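Local coordinates for protein hypothetical methylmalonyl-CoA decarboxylase alpha subunit (Sulfolobus tokodaii, PDB 1X0U) that is of unknown function but belongs to the carboxyl transferase family of the ClpP/crotonase clan and forms an assembly of six chains, at residues Val231-Val236 with Glu306-Trp311; Gly302-Val307 with Asn314-Phe319; His310-Ile315 with Ile343-Lys348. All blocks are in the same frame, centred on the assembly; numbering follows the deposited sequence.

Contact 1: residues Val231-Val236 with Glu306-Trp311; sequences VVHFMV and EVHKHW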
loop_
_atom_site.group_PDB
_atom_site.type_symbol
_atom_site.label_atom_id
_atom_site.label_comp_id
_atom_site.label_asym_id
_atom_site.label_seq_id
_atom_site.Cartn_x
_atom_site.Cartn_y
_atom_site.Cartn_z
ATOM N N VAL A 231 5.870 -37.385 10.173
ATOM C CA VAL A 231 6.917 -36.378 10.309
ATOM C C VAL A 231 7.802 -36.280 9.076
ATOM O O VAL A 231 8.236 -35.197 8.701
ATOM C CB VAL A 231 7.805 -36.664 11.543
ATOM C CG1 VAL A 231 8.984 -35.715 11.578
ATOM C CG2 VAL A 231 6.988 -36.522 12.811
ATOM N N VAL A 232 8.073 -37.422 8.455
ATOM C CA VAL A 232 8.912 -37.473 7.273
ATOM C C VAL A 232 8.041 -37.485 6.029
ATOM O O VAL A 232 7.020 -38.165 5.998
ATOM C CB VAL A 232 9.804 -38.726 7.308
ATOM C CG1 VAL A 232 10.374 -39.021 5.921
ATOM C CG2 VAL A 232 10.935 -38.501 8.304
ATOM N N HIS A 233 8.452 -36.734 5.006
ATOM C CA HIS A 233 7.696 -36.645 3.757
ATOM C C HIS A 233 8.214 -37.591 2.681
ATOM O O HIS A 233 7.449 -38.065 1.850
ATOM C CB HIS A 233 7.702 -35.200 3.232
ATOM C CG HIS A 233 7.133 -34.217 4.201
ATOM N ND1 HIS A 233 7.897 -33.608 5.173
ATOM C CD2 HIS A 233 5.859 -33.814 4.415
ATOM C CE1 HIS A 233 7.115 -32.874 5.945
ATOM N NE2 HIS A 233 5.875 -32.985 5.506
ATOM N N PHE A 234 9.517 -37.852 2.696
ATOM C CA PHE A 234 10.123 -38.771 1.737
ATOM C C PHE A 234 11.127 -39.642 2.458
ATOM O O PHE A 234 11.988 -39.130 3.195
ATOM C CB PHE A 234 10.887 -38.041 0.636
ATOM C CG PHE A 234 10.074 -37.069 -0.138
ATOM C CD1 PHE A 234 10.123 -35.710 0.159
ATOM C CD2 PHE A 234 9.288 -37.497 -1.196
ATOM C CE1 PHE A 234 9.407 -34.787 -0.591
ATOM C CE2 PHE A 234 8.567 -36.585 -1.946
ATOM C CZ PHE A 234 8.624 -35.227 -1.649
ATOM N N MET A 235 11.017 -40.951 2.250
ATOM C CA MET A 235 11.953 -41.892 2.850
ATOM C C MET A 235 12.775 -42.473 1.718
ATOM O O MET A 235 12.231 -42.892 0.705
ATOM C CB MET A 235 11.221 -43.009 3.585
ATOM C CG MET A 235 12.161 -44.055 4.145
ATOM S SD MET A 235 11.332 -45.119 5.331
ATOM C CE MET A 235 10.240 -46.057 4.228
ATOM N N VAL A 236 14.089 -42.497 1.892
ATOM C CA VAL A 236 14.974 -43.001 0.856
ATOM C C VAL A 236 16.035 -43.960 1.405
ATOM O O VAL A 236 16.275 -44.020 2.609
ATOM C CB VAL A 236 15.645 -41.818 0.127
ATOM C CG1 VAL A 236 16.532 -41.045 1.088
ATOM C CG2 VAL A 236 16.422 -42.313 -1.035
ATOM N N GLU A 306 5.664 -38.250 -5.594
ATOM C CA GLU A 306 4.702 -38.399 -4.517
ATOM C C GLU A 306 5.187 -38.029 -3.124
ATOM O O GLU A 306 6.180 -38.562 -2.626
ATOM C CB GLU A 306 4.144 -39.822 -4.505
ATOM C CG GLU A 306 2.929 -39.966 -3.612
ATOM C CD GLU A 306 2.172 -41.246 -3.870
ATOM O OE1 GLU A 306 2.345 -41.825 -4.953
ATOM O OE2 GLU A 306 1.397 -41.670 -3.002
ATOM N N VAL A 307 4.454 -37.106 -2.507
ATOM C CA VAL A 307 4.746 -36.622 -1.163
ATOM C C VAL A 307 4.026 -37.515 -0.147
ATOM O O VAL A 307 2.875 -37.903 -0.366
ATOM C CB VAL A 307 4.254 -35.153 -1.000
ATOM C CG1 VAL A 307 4.515 -34.645 0.415
ATOM C CG2 VAL A 307 4.951 -34.268 -2.003
ATOM N N HIS A 308 4.696 -37.831 0.963
ATOM C CA HIS A 308 4.105 -38.681 2.001
ATOM C C HIS A 308 3.606 -40.008 1.424
ATOM O O HIS A 308 2.585 -40.546 1.863
ATOM C CB HIS A 308 2.936 -37.951 2.660
ATOM C CG HIS A 308 3.305 -37.198 3.901
ATOM N ND1 HIS A 308 2.684 -36.021 4.269
ATOM C CD2 HIS A 308 4.181 -37.489 4.895
ATOM C CE1 HIS A 308 3.158 -35.622 5.435
ATOM N NE2 HIS A 308 4.066 -36.495 5.838
ATOM N N LYS A 309 4.328 -40.536 0.445
ATOM C CA LYS A 309 3.934 -41.778 -0.208
ATOM C C LYS A 309 3.544 -42.908 0.747
ATOM O O LYS A 309 2.514 -43.549 0.560
ATOM C CB LYS A 309 5.054 -42.256 -1.140
ATOM C CG LYS A 309 4.635 -43.383 -2.071
ATOM C CD LYS A 309 5.734 -43.720 -3.075
ATOM C CE LYS A 309 5.328 -44.889 -3.970
ATOM N NZ LYS A 309 6.341 -45.159 -5.038
ATOM N N HIS A 310 4.344 -43.121 1.786
ATOM C CA HIS A 310 4.094 -44.200 2.732
ATOM C C HIS A 310 3.256 -43.879 3.961
ATOM O O HIS A 310 3.036 -44.745 4.806
ATOM C CB HIS A 310 5.433 -44.806 3.153
ATOM C CG HIS A 310 6.287 -45.201 1.994
ATOM N ND1 HIS A 310 7.560 -44.709 1.805
ATOM C CD2 HIS A 310 6.020 -45.982 0.920
ATOM C CE1 HIS A 310 8.040 -45.164 0.660
ATOM N NE2 HIS A 310 7.124 -45.939 0.103
ATOM N N TRP A 311 2.782 -42.645 4.067
ATOM C CA TRP A 311 1.950 -42.255 5.209
ATOM C C TRP A 311 0.531 -41.975 4.705
ATOM O O TRP A 311 0.349 -41.290 3.700
ATOM C CB TRP A 311 2.529 -40.998 5.885
ATOM C CG TRP A 311 1.840 -40.615 7.164
ATOM C CD1 TRP A 311 1.652 -41.406 8.263
ATOM C CD2 TRP A 311 1.280 -39.338 7.491
ATOM N NE1 TRP A 311 1.014 -40.700 9.255
ATOM C CE2 TRP A 311 0.775 -39.428 8.809
ATOM C CE3 TRP A 311 1.159 -38.124 6.800
ATOM C CZ2 TRP A 311 0.157 -38.347 9.450
ATOM C CZ3 TRP A 311 0.542 -37.047 7.442
ATOM C CH2 TRP A 311 0.052 -37.168 8.753
HETATM O O HOH W 1 7.074 -39.831 -0.361
#
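H233 and H308 meet both through their backbones and through their rings. H308 N donates to H233 O at 2.9 Å. The donor lies in the carbonyl plane, on a lone pair, but the N-H...O angle is 140°, so the bond is clearly bent. A water also donates to H233 O. It donates to E306 O at 2.7 Å as well and accepts from K309 N, so one water ties three backbone atoms together.

The two imidazoles meet obliquely, with planes 37° apart. H233 has CG beside its backbone N (chi1 -58°), which sets its ring against H308. H233 CD2 sits 3.3 Å above one face of H308, toward the rim. W311 CE3 lies over the centre of the opposite face. V232 O comes to the H308 edge, 3.1 Å from CD2. The bond from H308 NE2 to G230 O and the packing on both faces probably limit the ring's rotation.

F234 CZ makes an apolar contact with V307 CG2 at 3.8 Å. Two other carbons pack beside polar atoms: F234 CE2 is 3.2 Å from E306 O, and M235 CE is 3.9 Å from H310 ND1.

H233 ND1 bonds to I188 N of strand 187-191, which runs beside strand 234-236. F234 packs on L245 and L249 of helix 239-252. H233 and V307 also touch helix 343-358. The contact therefore joins the chain ends bordering edge strands 234-236 and 305-307 of two sheets.

Contact 2: residues Gly302-Val307 with Asn314-Phe319; sequences GEFLEV and NIIVGF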
loop_
_atom_site.group_PDB
_atom_site.type_symbol
_atom_site.label_atom_id
_atom_site.label_comp_id
_atom_site.label_asym_id
_atom_site.label_seq_id
_atom_site.Cartn_x
_atom_site.Cartn_y
_atom_site.Cartn_z
ATOM N N GLY A 302 3.746 -39.404 -17.587
ATOM C CA GLY A 302 3.381 -40.192 -16.420
ATOM C C GLY A 302 4.215 -39.987 -15.158
ATOM O O GLY A 302 4.094 -40.767 -14.223
ATOM N N GLU A 303 5.045 -38.949 -15.111
ATOM C CA GLU A 303 5.871 -38.704 -13.929
ATOM C C GLU A 303 5.127 -38.052 -12.763
ATOM O O GLU A 303 4.359 -37.106 -12.941
ATOM C CB GLU A 303 7.104 -37.873 -14.290
ATOM C CG GLU A 303 8.356 -38.721 -14.572
ATOM C CD GLU A 303 8.497 -39.916 -13.617
ATOM O OE1 GLU A 303 7.850 -40.961 -13.858
ATOM O OE2 GLU A 303 9.244 -39.817 -12.619
ATOM N N PHE A 304 5.368 -38.569 -11.564
ATOM C CA PHE A 304 4.702 -38.076 -10.369
ATOM C C PHE A 304 5.626 -38.202 -9.156
ATOM O O PHE A 304 6.042 -39.312 -8.799
ATOM C CB PHE A 304 3.417 -38.889 -10.152
ATOM C CG PHE A 304 2.618 -38.491 -8.937
ATOM C CD1 PHE A 304 2.160 -37.185 -8.779
ATOM C CD2 PHE A 304 2.264 -39.444 -7.988
ATOM C CE1 PHE A 304 1.356 -36.840 -7.699
ATOM C CE2 PHE A 304 1.462 -39.115 -6.906
ATOM C CZ PHE A 304 1.003 -37.809 -6.758
ATOM N N LEU A 305 5.953 -37.067 -8.539
ATOM C CA LEU A 305 6.811 -37.059 -7.355
ATOM C C LEU A 305 5.826 -37.077 -6.196
ATOM O O LEU A 305 5.216 -36.050 -5.854
ATOM C CB LEU A 305 7.686 -35.793 -7.316
ATOM C CG LEU A 305 8.829 -35.775 -6.283
ATOM C CD1 LEU A 305 9.563 -34.452 -6.308
ATOM C CD2 LEU A 305 8.266 -36.003 -4.912
ATOM N N GLU A 306 5.664 -38.250 -5.594
ATOM C CA GLU A 306 4.702 -38.399 -4.517
ATOM C C GLU A 306 5.187 -38.029 -3.124
ATOM O O GLU A 306 6.180 -38.562 -2.626
ATOM C CB GLU A 306 4.144 -39.822 -4.505
ATOM C CG GLU A 306 2.929 -39.966 -3.612
ATOM C CD GLU A 306 2.172 -41.246 -3.870
ATOM O OE1 GLU A 306 2.345 -41.825 -4.953
ATOM O OE2 GLU A 306 1.397 -41.670 -3.002
ATOM N N VAL A 307 4.454 -37.106 -2.507
ATOM C CA VAL A 307 4.746 -36.622 -1.163
ATOM C C VAL A 307 4.026 -37.515 -0.147
ATOM O O VAL A 307 2.875 -37.903 -0.366
ATOM C CB VAL A 307 4.254 -35.153 -1.000
ATOM C CG1 VAL A 307 4.515 -34.645 0.415
ATOM C CG2 VAL A 307 4.951 -34.268 -2.003
ATOM N N ASN A 314 -4.255 -43.436 2.313
ATOM C CA ASN A 314 -5.663 -43.101 2.394
ATOM C C ASN A 314 -5.959 -42.100 1.247
ATOM O O ASN A 314 -7.001 -42.172 0.594
ATOM C CB ASN A 314 -5.838 -42.501 3.812
ATOM C CG ASN A 314 -7.226 -42.018 4.101
ATOM O OD1 ASN A 314 -7.808 -41.249 3.337
ATOM N ND2 ASN A 314 -7.761 -42.435 5.229
ATOM N N ILE A 315 -5.036 -41.161 1.013
ATOM C CA ILE A 315 -5.171 -40.196 -0.079
ATOM C C ILE A 315 -3.804 -39.992 -0.706
ATOM O O ILE A 315 -2.782 -40.231 -0.068
ATOM C CB ILE A 315 -5.732 -38.797 0.364
ATOM C CG1 ILE A 315 -4.620 -37.903 0.908
ATOM C CG2 ILE A 315 -6.808 -38.982 1.406
ATOM C CD1 ILE A 315 -4.087 -38.319 2.246
ATOM N N ILE A 316 -3.785 -39.551 -1.954
ATOM C CA ILE A 316 -2.529 -39.336 -2.661
ATOM C C ILE A 316 -2.307 -37.873 -2.995
ATOM O O ILE A 316 -3.229 -37.169 -3.426
ATOM C CB ILE A 316 -2.499 -40.114 -3.976
ATOM C CG1 ILE A 316 -2.761 -41.603 -3.711
ATOM C CG2 ILE A 316 -1.161 -39.909 -4.657
ATOM C CD1 ILE A 316 -3.390 -42.334 -4.910
ATOM N N VAL A 317 -1.078 -37.413 -2.795
ATOM C CA VAL A 317 -0.721 -36.032 -3.094
ATOM C C VAL A 317 0.687 -36.009 -3.645
ATOM O O VAL A 317 1.547 -36.774 -3.209
ATOM C CB VAL A 317 -0.784 -35.111 -1.830
ATOM C CG1 VAL A 317 -2.217 -35.058 -1.286
ATOM C CG2 VAL A 317 0.207 -35.593 -0.751
ATOM N N GLY A 318 0.920 -35.133 -4.611
ATOM C CA GLY A 318 2.236 -35.041 -5.189
ATOM C C GLY A 318 2.306 -34.011 -6.290
ATOM O O GLY A 318 1.309 -33.337 -6.601
ATOM N N PHE A 319 3.493 -33.902 -6.876
ATOM C CA PHE A 319 3.756 -32.957 -7.944
ATOM C C PHE A 319 3.879 -33.661 -9.287
ATOM O O PHE A 319 4.219 -34.844 -9.367
ATOM C CB PHE A 319 5.060 -32.191 -7.673
ATOM C CG PHE A 319 5.050 -31.386 -6.394
ATOM C CD1 PHE A 319 5.902 -31.716 -5.342
ATOM C CD2 PHE A 319 4.203 -30.291 -6.251
ATOM C CE1 PHE A 319 5.908 -30.964 -4.162
ATOM C CE2 PHE A 319 4.203 -29.538 -5.078
ATOM C CZ PHE A 319 5.062 -29.877 -4.029
HETATM O O HOH W 2 0.820 -39.603 -1.215
#
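F319 O accepts a hydrogen bond from L305 N at 2.9 Å. F304 CA lies 3.4 Å from the same F319 O and adds a CA-H...O contact. In return F319 N donates to L305 O at 2.9 Å, with an angle of 162° at the hydrogen. L305 and F319 are thus an antiparallel hydrogen-bonded pair, and E306 with G318 is the next, non-hydrogen-bonded one. This is a beta hairpin at the edge of its sheet.

F304 has CG anti to the backbone N (chi1 180°), which carries the ring across to the partner strand. There F304 CE1 lies 3.2 Å from G318 CA, an approach that the bare glycine permits. I316 CG2 meets the ring at its edge, 3.5 Å from F304 CE2. The same methyl lies 3.5 Å from E306 OE2. On the other side of the hairpin, V307 CG2 touches F319 CE1 at 4.1 Å, and L305 and F319 both rest on L249 of helix 239-252.

Backbone bonds set the pairing, and the side chains on both faces are largely apolar. E306 brings in a buried carboxylate. Its OE1 makes a salt bridge to R292 of helix 291-298, and a water donates to OE2 at 2.8 Å. Both partners probably favour the ionised form.

Contact 3: residues His310-Ile315 with Ile343-Lys348; sequences HWAQNI and IDAADK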
loop_
_atom_site.group_PDB
_atom_site.type_symbol
_atom_site.label_atom_id
_atom_site.label_comp_id
_atom_site.label_asym_id
_atom_site.label_seq_id
_atom_site.Cartn_x
_atom_site.Cartn_y
_atom_site.Cartn_z
ATOM N N HIS A 310 4.344 -43.121 1.786
ATOM C CA HIS A 310 4.094 -44.200 2.732
ATOM C C HIS A 310 3.256 -43.879 3.961
ATOM O O HIS A 310 3.036 -44.745 4.806
ATOM C CB HIS A 310 5.433 -44.806 3.153
ATOM C CG HIS A 310 6.287 -45.201 1.994
ATOM N ND1 HIS A 310 7.560 -44.709 1.805
ATOM C CD2 HIS A 310 6.020 -45.982 0.920
ATOM C CE1 HIS A 310 8.040 -45.164 0.660
ATOM N NE2 HIS A 310 7.124 -45.939 0.103
ATOM N N TRP A 311 2.782 -42.645 4.067
ATOM C CA TRP A 311 1.950 -42.255 5.209
ATOM C C TRP A 311 0.531 -41.975 4.705
ATOM O O TRP A 311 0.349 -41.290 3.700
ATOM C CB TRP A 311 2.529 -40.998 5.885
ATOM C CG TRP A 311 1.840 -40.615 7.164
ATOM C CD1 TRP A 311 1.652 -41.406 8.263
ATOM C CD2 TRP A 311 1.280 -39.338 7.491
ATOM N NE1 TRP A 311 1.014 -40.700 9.255
ATOM C CE2 TRP A 311 0.775 -39.428 8.809
ATOM C CE3 TRP A 311 1.159 -38.124 6.800
ATOM C CZ2 TRP A 311 0.157 -38.347 9.450
ATOM C CZ3 TRP A 311 0.542 -37.047 7.442
ATOM C CH2 TRP A 311 0.052 -37.168 8.753
ATOM N N ALA A 312 -0.469 -42.512 5.395
ATOM C CA ALA A 312 -1.861 -42.310 4.997
ATOM C C ALA A 312 -2.027 -42.463 3.476
ATOM O O ALA A 312 -2.229 -41.478 2.757
ATOM C CB ALA A 312 -2.332 -40.923 5.439
ATOM N N GLN A 313 -1.931 -43.699 2.991
ATOM C CA GLN A 313 -2.075 -43.976 1.566
ATOM C C GLN A 313 -3.549 -43.765 1.244
ATOM O O GLN A 313 -4.002 -43.888 0.113
ATOM C CB GLN A 313 -1.617 -45.403 1.276
ATOM C CG GLN A 313 -0.219 -45.661 1.803
ATOM C CD GLN A 313 0.444 -46.868 1.174
ATOM O OE1 GLN A 313 0.024 -48.014 1.386
ATOM N NE2 GLN A 313 1.489 -46.618 0.387
ATOM N N ASN A 314 -4.255 -43.436 2.313
ATOM C CA ASN A 314 -5.663 -43.101 2.394
ATOM C C ASN A 314 -5.959 -42.100 1.247
ATOM O O ASN A 314 -7.001 -42.172 0.594
ATOM C CB ASN A 314 -5.838 -42.501 3.812
ATOM C CG ASN A 314 -7.226 -42.018 4.101
ATOM O OD1 ASN A 314 -7.808 -41.249 3.337
ATOM N ND2 ASN A 314 -7.761 -42.435 5.229
ATOM N N ILE A 315 -5.036 -41.161 1.013
ATOM C CA ILE A 315 -5.171 -40.196 -0.079
ATOM C C ILE A 315 -3.804 -39.992 -0.706
ATOM O O ILE A 315 -2.782 -40.231 -0.068
ATOM C CB ILE A 315 -5.732 -38.797 0.364
ATOM C CG1 ILE A 315 -4.620 -37.903 0.908
ATOM C CG2 ILE A 315 -6.808 -38.982 1.406
ATOM C CD1 ILE A 315 -4.087 -38.319 2.246
ATOM N N ILE A 343 -7.951 -38.930 9.719
ATOM C CA ILE A 343 -7.192 -37.903 10.450
ATOM C C ILE A 343 -5.815 -37.664 9.825
ATOM O O ILE A 343 -5.437 -36.526 9.525
ATOM C CB ILE A 343 -6.966 -38.308 11.916
ATOM C CG1 ILE A 343 -8.257 -38.150 12.710
ATOM C CG2 ILE A 343 -5.881 -37.448 12.539
ATOM C CD1 ILE A 343 -8.125 -38.567 14.169
ATOM N N ASP A 344 -5.063 -38.745 9.644
ATOM C CA ASP A 344 -3.734 -38.658 9.059
ATOM C C ASP A 344 -3.789 -38.082 7.652
ATOM O O ASP A 344 -2.987 -37.226 7.286
ATOM C CB ASP A 344 -3.084 -40.048 9.006
ATOM C CG ASP A 344 -2.692 -40.570 10.381
ATOM O OD1 ASP A 344 -2.250 -41.734 10.470
ATOM O OD2 ASP A 344 -2.817 -39.825 11.366
ATOM N N ALA A 345 -4.745 -38.564 6.866
ATOM C CA ALA A 345 -4.908 -38.134 5.483
ATOM C C ALA A 345 -5.325 -36.673 5.411
ATOM O O ALA A 345 -4.842 -35.921 4.566
ATOM C CB ALA A 345 -5.934 -39.017 4.789
ATOM N N ALA A 346 -6.221 -36.272 6.300
ATOM C CA ALA A 346 -6.654 -34.882 6.329
ATOM C C ALA A 346 -5.416 -34.007 6.585
ATOM O O ALA A 346 -5.248 -32.953 5.954
ATOM C CB ALA A 346 -7.696 -34.677 7.428
ATOM N N ASP A 347 -4.538 -34.453 7.491
ATOM C CA ASP A 347 -3.321 -33.693 7.794
ATOM C C ASP A 347 -2.393 -33.640 6.589
ATOM O O ASP A 347 -1.881 -32.590 6.218
ATOM C CB ASP A 347 -2.561 -34.308 8.977
ATOM C CG ASP A 347 -3.223 -34.021 10.299
ATOM O OD1 ASP A 347 -3.991 -33.048 10.374
ATOM O OD2 ASP A 347 -2.967 -34.760 11.263
ATOM N N LYS A 348 -2.174 -34.796 5.989
ATOM C CA LYS A 348 -1.324 -34.900 4.819
ATOM C C LYS A 348 -1.831 -33.966 3.709
ATOM O O LYS A 348 -1.099 -33.120 3.204
ATOM C CB LYS A 348 -1.324 -36.361 4.371
ATOM C CG LYS A 348 -0.805 -36.657 2.978
ATOM C CD LYS A 348 -0.753 -38.175 2.816
ATOM C CE LYS A 348 -0.511 -38.630 1.395
ATOM N NZ LYS A 348 -0.342 -40.125 1.391
HETATM O O HOH W 3 -1.933 -43.189 8.193
#
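W311, K348 and A345 carry most of this contact. It packs the loop of the 305-307/315-322 hairpin on helix 343-358, which links strands 325-332 and 363-369 of the same sheet. The indole of W311 lies against the helix with D344 CB 3.5 Å above one face, toward the rim. W311 CH2 is 3.4 Å from D344 O, and K348 CB is 3.7 Å from W311 CZ3. The indole N-H bonds to K228 O.

K348 stretches out fully, alongside W311 but in the opposite direction. Its NZ bonds to W311 O (2.7 Å), A312 O (2.7 Å) and I315 O (2.8 Å). It meets W311 O and I315 O nearly along the C=O axis. A312 O is poorer in direction, since NZ stands 54° out of its carbonyl plane. With H308 O, four oxygens surround an amine that has at most three protons, so they must share.

A345 presses its methyl into the loop. I315 CD1 lies only 3.2 Å from A345 CB, which is tight packing. A312 CB touches D344 CB.

The carbonyl oxygens satisfy the buried K348 amine and would help stabilise a positive charge there. K348 probably helps hold the loop's carbonyls turned toward the helix.

The contacts overlap along the chain. Contact 2 opens at 302-307, contact 1 (306-311) and contact 3 (310-315) come next, and contact 2 closes at 314-319. Segments 231-236 and 343-348 join from elsewhere. Contacts 1 and 2 share E306 and V307, contacts 1 and 3 share H310 and W311, and contacts 2 and 3 share N314 and I315. The centre of contact 1 lies about 10 Å from those of contacts 2 and 3, which are about 12 Å apart. Contact 1 joins the sheets holding strands 234-236 and 305-307. Contact 2 builds the edge hairpin, and contact 3 holds its loop on helix 343-358. Contacts 1 and 3 also touch a second subunit.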